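Local atomic coordinates of MEM-A1 (Soil metagenome, PDB entry 6E0S), a protein that probably hydrolyses beta-lactam antibiotics with bound zinc ions, as expected of a subclass B3 metallo-beta-lactamase. Residues 195-206 against 271-282. Numbering follows the deposited sequence.
Sequences LNAFAAKPFRYS and AGVRLQKKLAAE
The C-terminal helix 263-285 packs against the loop between strand 185-192 and helix 214-226, and its residue E282 reaches the backbone of Y205 and S206. The two carboxylate oxygens of E282 divide the backbone between them. E282 OE2 accepts from Y205 N (2.7 Å) and E282 OE1 from S206 N (2.8 Å), each through its syn lone pair. This two-pronged grip fixes the rotation of the carboxylate. S206 OG lies 2.3 Å from E282 OE1, too close for the detail of this pair to be trusted. R204 runs past E282 in the opposite direction. Its chain bends at chi3 (46°), and NH1 donates to E282 O at 2.7 Å from above the carbonyl plane. The guanidinium thus ties the loop to the helix backbone, with E282 CB over one of its faces.

The fold is the alpha-beta/beta-alpha sandwich of the metallo-beta-lactamase superfamily, and this loop starts beside the zinc site. N196 O accepts a hydrogen bond from the zinc ligand H169, so N196 is a second-shell residue. Its side-chain amide lies nearly parallel to the R274 guanidinium, the planes 5° apart, with ND2 over one face. A197 CB packs on L275 CD1 at 3.6 Å and also covers one face of the Y205 ring; F203 covers the opposite face. The Y205 hydroxyl bonds to G168 O. K278 CG, anti to its backbone N (chi1 180°), lies against A197 O, and the bend at chi2 then turns the chain so that CE meets A199 CB. Its NZ reaches A199 N and O through two separate waters. Another water joins L195 O, A197 N and A271 O, next to the tight 3.5 Å contact of L195 CB with A271 CB.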
loop_
_atom_site.group_PDB
_atom_site.type_symbol
_atom_site.label_atom_id
_atom_site.label_comp_id
_atom_site.label_asym_id
_atom_site.label_seq_id
_atom_site.Cartn_x
_atom_site.Cartn_y
_atom_site.Cartn_z
ATOM N N LEU A 195 5.231 4.078 6.472
ATOM C CA LEU A 195 6.561 4.079 7.071
ATOM C C LEU A 195 6.516 4.537 8.524
ATOM O O LEU A 195 7.544 4.901 9.088
ATOM C CB LEU A 195 7.518 4.968 6.269
ATOM C CG LEU A 195 7.800 4.592 4.820
ATOM C CD1 LEU A 195 8.683 5.658 4.151
ATOM C CD2 LEU A 195 8.443 3.184 4.785
ATOM N N ASN A 196 5.337 4.527 9.134
ATOM C CA ASN A 196 5.147 5.103 10.454
ATOM C C ASN A 196 5.538 4.119 11.555
ATOM O O ASN A 196 5.044 2.986 11.612
ATOM C CB ASN A 196 3.697 5.554 10.608
ATOM C CG ASN A 196 3.443 6.888 9.931
ATOM O OD1 ASN A 196 4.319 7.437 9.236
ATOM N ND2 ASN A 196 2.242 7.427 10.137
ATOM N N ALA A 197 6.461 4.548 12.410
ATOM C CA ALA A 197 6.816 3.803 13.613
ATOM C C ALA A 197 5.689 3.917 14.630
ATOM O O ALA A 197 5.673 4.827 15.465
ATOM C CB ALA A 197 8.134 4.319 14.202
ATOM N N PHE A 198 4.735 2.997 14.577
ATOM C CA PHE A 198 3.605 2.995 15.495
ATOM C C PHE A 198 3.592 1.658 16.220
ATOM O O PHE A 198 3.771 0.615 15.589
ATOM C CB PHE A 198 2.290 3.232 14.740
ATOM C CG PHE A 198 1.119 3.396 15.647
ATOM C CD1 PHE A 198 0.314 2.312 15.960
ATOM C CD2 PHE A 198 0.848 4.625 16.240
ATOM C CE1 PHE A 198 -0.769 2.459 16.835
ATOM C CE2 PHE A 198 -0.235 4.779 17.113
ATOM C CZ PHE A 198 -1.039 3.694 17.411
ATOM N N ALA A 199 3.398 1.682 17.537
ATOM C CA ALA A 199 3.552 0.461 18.324
ATOM C C ALA A 199 2.445 0.320 19.356
ATOM O O ALA A 199 2.017 1.304 19.965
ATOM C CB ALA A 199 4.904 0.418 19.063
ATOM N N ALA A 200 1.993 -0.913 19.553
ATOM C CA ALA A 200 1.137 -1.238 20.688
ATOM C C ALA A 200 1.988 -1.711 21.857
ATOM O O ALA A 200 2.959 -2.454 21.669
ATOM C CB ALA A 200 0.124 -2.314 20.305
ATOM N N LYS A 201 1.631 -1.264 23.064
ATOM C CA LYS A 201 2.317 -1.732 24.259
ATOM C C LYS A 201 2.278 -3.260 24.311
ATOM O O LYS A 201 1.216 -3.861 24.087
ATOM C CB LYS A 201 1.663 -1.141 25.514
ATOM C CG LYS A 201 1.687 0.392 25.564
ATOM C CD LYS A 201 1.001 0.937 26.835
ATOM C CE LYS A 201 -0.263 1.760 26.520
ATOM N NZ LYS A 201 -1.487 0.924 26.332
ATOM N N PRO A 202 3.400 -3.928 24.626
ATOM C CA PRO A 202 4.634 -3.332 25.121
ATOM C C PRO A 202 5.739 -3.189 24.082
ATOM O O PRO A 202 6.904 -3.136 24.474
ATOM C CB PRO A 202 5.069 -4.334 26.183
ATOM C CG PRO A 202 4.686 -5.665 25.560
ATOM C CD PRO A 202 3.459 -5.403 24.695
ATOM N N PHE A 203 5.396 -3.132 22.799
ATOM C CA PHE A 203 6.419 -3.134 21.757
ATOM C C PHE A 203 7.209 -1.826 21.775
ATOM O O PHE A 203 6.640 -0.742 21.946
ATOM C CB PHE A 203 5.777 -3.336 20.391
ATOM C CG PHE A 203 6.773 -3.536 19.284
ATOM C CD1 PHE A 203 7.203 -4.804 18.943
ATOM C CD2 PHE A 203 7.277 -2.451 18.584
ATOM C CE1 PHE A 203 8.123 -4.980 17.929
ATOM C CE2 PHE A 203 8.209 -2.626 17.577
ATOM C CZ PHE A 203 8.625 -3.890 17.256
ATOM N N ARG A 204 8.525 -1.921 21.582
ATOM C CA ARG A 204 9.382 -0.738 21.520
ATOM C C ARG A 204 10.314 -0.867 20.333
ATOM O O ARG A 204 11.017 -1.876 20.208
ATOM C CB ARG A 204 10.201 -0.580 22.801
ATOM C CG ARG A 204 9.377 -0.342 24.040
ATOM C CD ARG A 204 10.238 -0.526 25.279
ATOM N NE ARG A 204 11.531 0.149 25.166
ATOM C CZ ARG A 204 11.767 1.401 25.554
ATOM N NH1 ARG A 204 10.798 2.132 26.090
ATOM N NH2 ARG A 204 12.977 1.921 25.404
ATOM N N TYR A 205 10.322 0.150 19.467
ATOM C CA TYR A 205 11.276 0.158 18.363
ATOM C C TYR A 205 12.712 0.235 18.869
ATOM O O TYR A 205 13.625 -0.269 18.207
ATOM C CB TYR A 205 10.978 1.317 17.405
ATOM C CG TYR A 205 9.854 1.005 16.433
ATOM C CD1 TYR A 205 10.131 0.502 15.160
ATOM C CD2 TYR A 205 8.525 1.192 16.790
ATOM C CE1 TYR A 205 9.122 0.203 14.266
ATOM C CE2 TYR A 205 7.499 0.892 15.902
ATOM C CZ TYR A 205 7.802 0.400 14.643
ATOM O OH TYR A 205 6.779 0.086 13.751
ATOM N N SER A 206 12.929 0.849 20.043
ATOM C CA SER A 206 14.257 0.905 20.655
ATOM C C SER A 206 14.849 -0.475 20.901
ATOM O O SER A 206 16.042 -0.573 21.198
ATOM C CB SER A 206 14.202 1.637 21.995
ATOM O OG SER A 206 13.432 2.811 21.910
ATOM N N ALA A 271 8.163 10.571 7.672
ATOM C CA ALA A 271 8.276 9.334 8.433
ATOM C C ALA A 271 9.511 9.351 9.323
ATOM O O ALA A 271 9.477 8.853 10.452
ATOM C CB ALA A 271 8.323 8.146 7.475
ATOM N N GLY A 272 10.619 9.901 8.827
ATOM C CA GLY A 272 11.811 9.998 9.664
ATOM C C GLY A 272 11.578 10.853 10.897
ATOM O O GLY A 272 12.057 10.538 11.993
ATOM N N VAL A 273 10.816 11.939 10.743
ATOM C CA VAL A 273 10.481 12.771 11.889
ATOM C C VAL A 273 9.600 12.008 12.868
ATOM O O VAL A 273 9.821 12.053 14.090
ATOM C CB VAL A 273 9.816 14.073 11.408
ATOM C CG1 VAL A 273 9.254 14.857 12.590
ATOM C CG2 VAL A 273 10.833 14.897 10.657
ATOM N N ARG A 274 8.615 11.258 12.358
ATOM C CA ARG A 274 7.749 10.496 13.255
ATOM C C ARG A 274 8.535 9.435 14.006
ATOM O O ARG A 274 8.243 9.142 15.175
ATOM C CB ARG A 274 6.605 9.843 12.473
ATOM C CG ARG A 274 5.530 10.823 12.071
ATOM C CD ARG A 274 4.365 10.120 11.395
ATOM N NE ARG A 274 3.200 10.984 11.344
ATOM C CZ ARG A 274 2.097 10.762 12.049
ATOM N NH1 ARG A 274 2.026 9.687 12.833
ATOM N NH2 ARG A 274 1.073 11.605 11.966
ATOM N N LEU A 275 9.539 8.859 13.356
ATOM C CA LEU A 275 10.365 7.860 14.009
ATOM C C LEU A 275 11.160 8.476 15.148
ATOM O O LEU A 275 11.245 7.894 16.241
ATOM C CB LEU A 275 11.289 7.208 12.981
ATOM C CG LEU A 275 12.357 6.320 13.583
ATOM C CD1 LEU A 275 11.690 5.135 14.257
ATOM C CD2 LEU A 275 13.366 5.886 12.529
ATOM N N GLN A 276 11.737 9.663 14.923
ATOM C CA GLN A 276 12.476 10.324 15.991
ATOM C C GLN A 276 11.557 10.655 17.164
ATOM O O GLN A 276 11.930 10.461 18.325
ATOM C CB GLN A 276 13.165 11.589 15.460
ATOM C CG GLN A 276 14.322 11.285 14.480
ATOM C CD GLN A 276 15.312 10.279 15.067
ATOM O OE1 GLN A 276 15.984 10.559 16.074
ATOM N NE2 GLN A 276 15.402 9.111 14.452
ATOM N N LYS A 277 10.333 11.118 16.879
ATOM C CA LYS A 277 9.379 11.367 17.954
ATOM C C LYS A 277 9.036 10.084 18.706
ATOM O O LYS A 277 8.929 10.091 19.942
ATOM C CB LYS A 277 8.115 12.015 17.396
ATOM C CG LYS A 277 8.313 13.414 16.857
ATOM C CD LYS A 277 7.023 13.972 16.262
ATOM C CE LYS A 277 7.164 15.425 15.876
ATOM N NZ LYS A 277 5.881 15.896 15.298
ATOM N N LYS A 278 8.889 8.967 17.987
ATOM C CA LYS A 278 8.585 7.692 18.640
ATOM C C LYS A 278 9.744 7.242 19.534
ATOM O O LYS A 278 9.534 6.825 20.683
ATOM C CB LYS A 278 8.246 6.635 17.580
ATOM C CG LYS A 278 7.902 5.228 18.105
ATOM C CD LYS A 278 6.687 5.324 19.041
ATOM C CE LYS A 278 6.281 3.986 19.601
ATOM N NZ LYS A 278 5.268 4.176 20.686
ATOM N N LEU A 279 10.973 7.350 19.046
ATOM C CA LEU A 279 12.103 6.966 19.876
ATOM C C LEU A 279 12.194 7.840 21.123
ATOM O O LEU A 279 12.524 7.346 22.209
ATOM C CB LEU A 279 13.384 7.037 19.069
ATOM C CG LEU A 279 13.512 6.058 17.908
ATOM C CD1 LEU A 279 14.783 6.393 17.094
ATOM C CD2 LEU A 279 13.545 4.623 18.403
ATOM N N ALA A 280 11.865 9.135 20.999
ATOM C CA ALA A 280 11.873 10.017 22.163
ATOM C C ALA A 280 10.779 9.634 23.153
ATOM O O ALA A 280 11.014 9.609 24.367
ATOM C CB ALA A 280 11.712 11.483 21.742
ATOM N N ALA A 281 9.587 9.314 22.653
ATOM C CA ALA A 281 8.504 8.872 23.525
ATOM C C ALA A 281 8.869 7.582 24.241
ATOM O O ALA A 281 8.526 7.397 25.416
ATOM C CB ALA A 281 7.217 8.697 22.716
ATOM N N GLU A 282 9.591 6.688 23.556
ATOM C CA GLU A 282 9.977 5.426 24.172
ATOM C C GLU A 282 10.980 5.623 25.288
ATOM O O GLU A 282 10.971 4.853 26.257
ATOM C CB GLU A 282 10.540 4.471 23.125
ATOM C CG GLU A 282 9.465 3.903 22.254
ATOM C CD GLU A 282 9.985 2.843 21.336
ATOM O OE1 GLU A 282 11.174 2.501 21.472
ATOM O OE2 GLU A 282 9.225 2.370 20.474
HETATM O O HOH W 1 8.190 6.527 11.213
HETATM O O HOH W 2 3.055 4.104 19.060
HETATM O O HOH W 3 3.266 2.383 22.287
HETATM O O HOH W 4 6.623 1.757 21.772
HETATM O O HOH W 5 14.382 5.344 22.341
#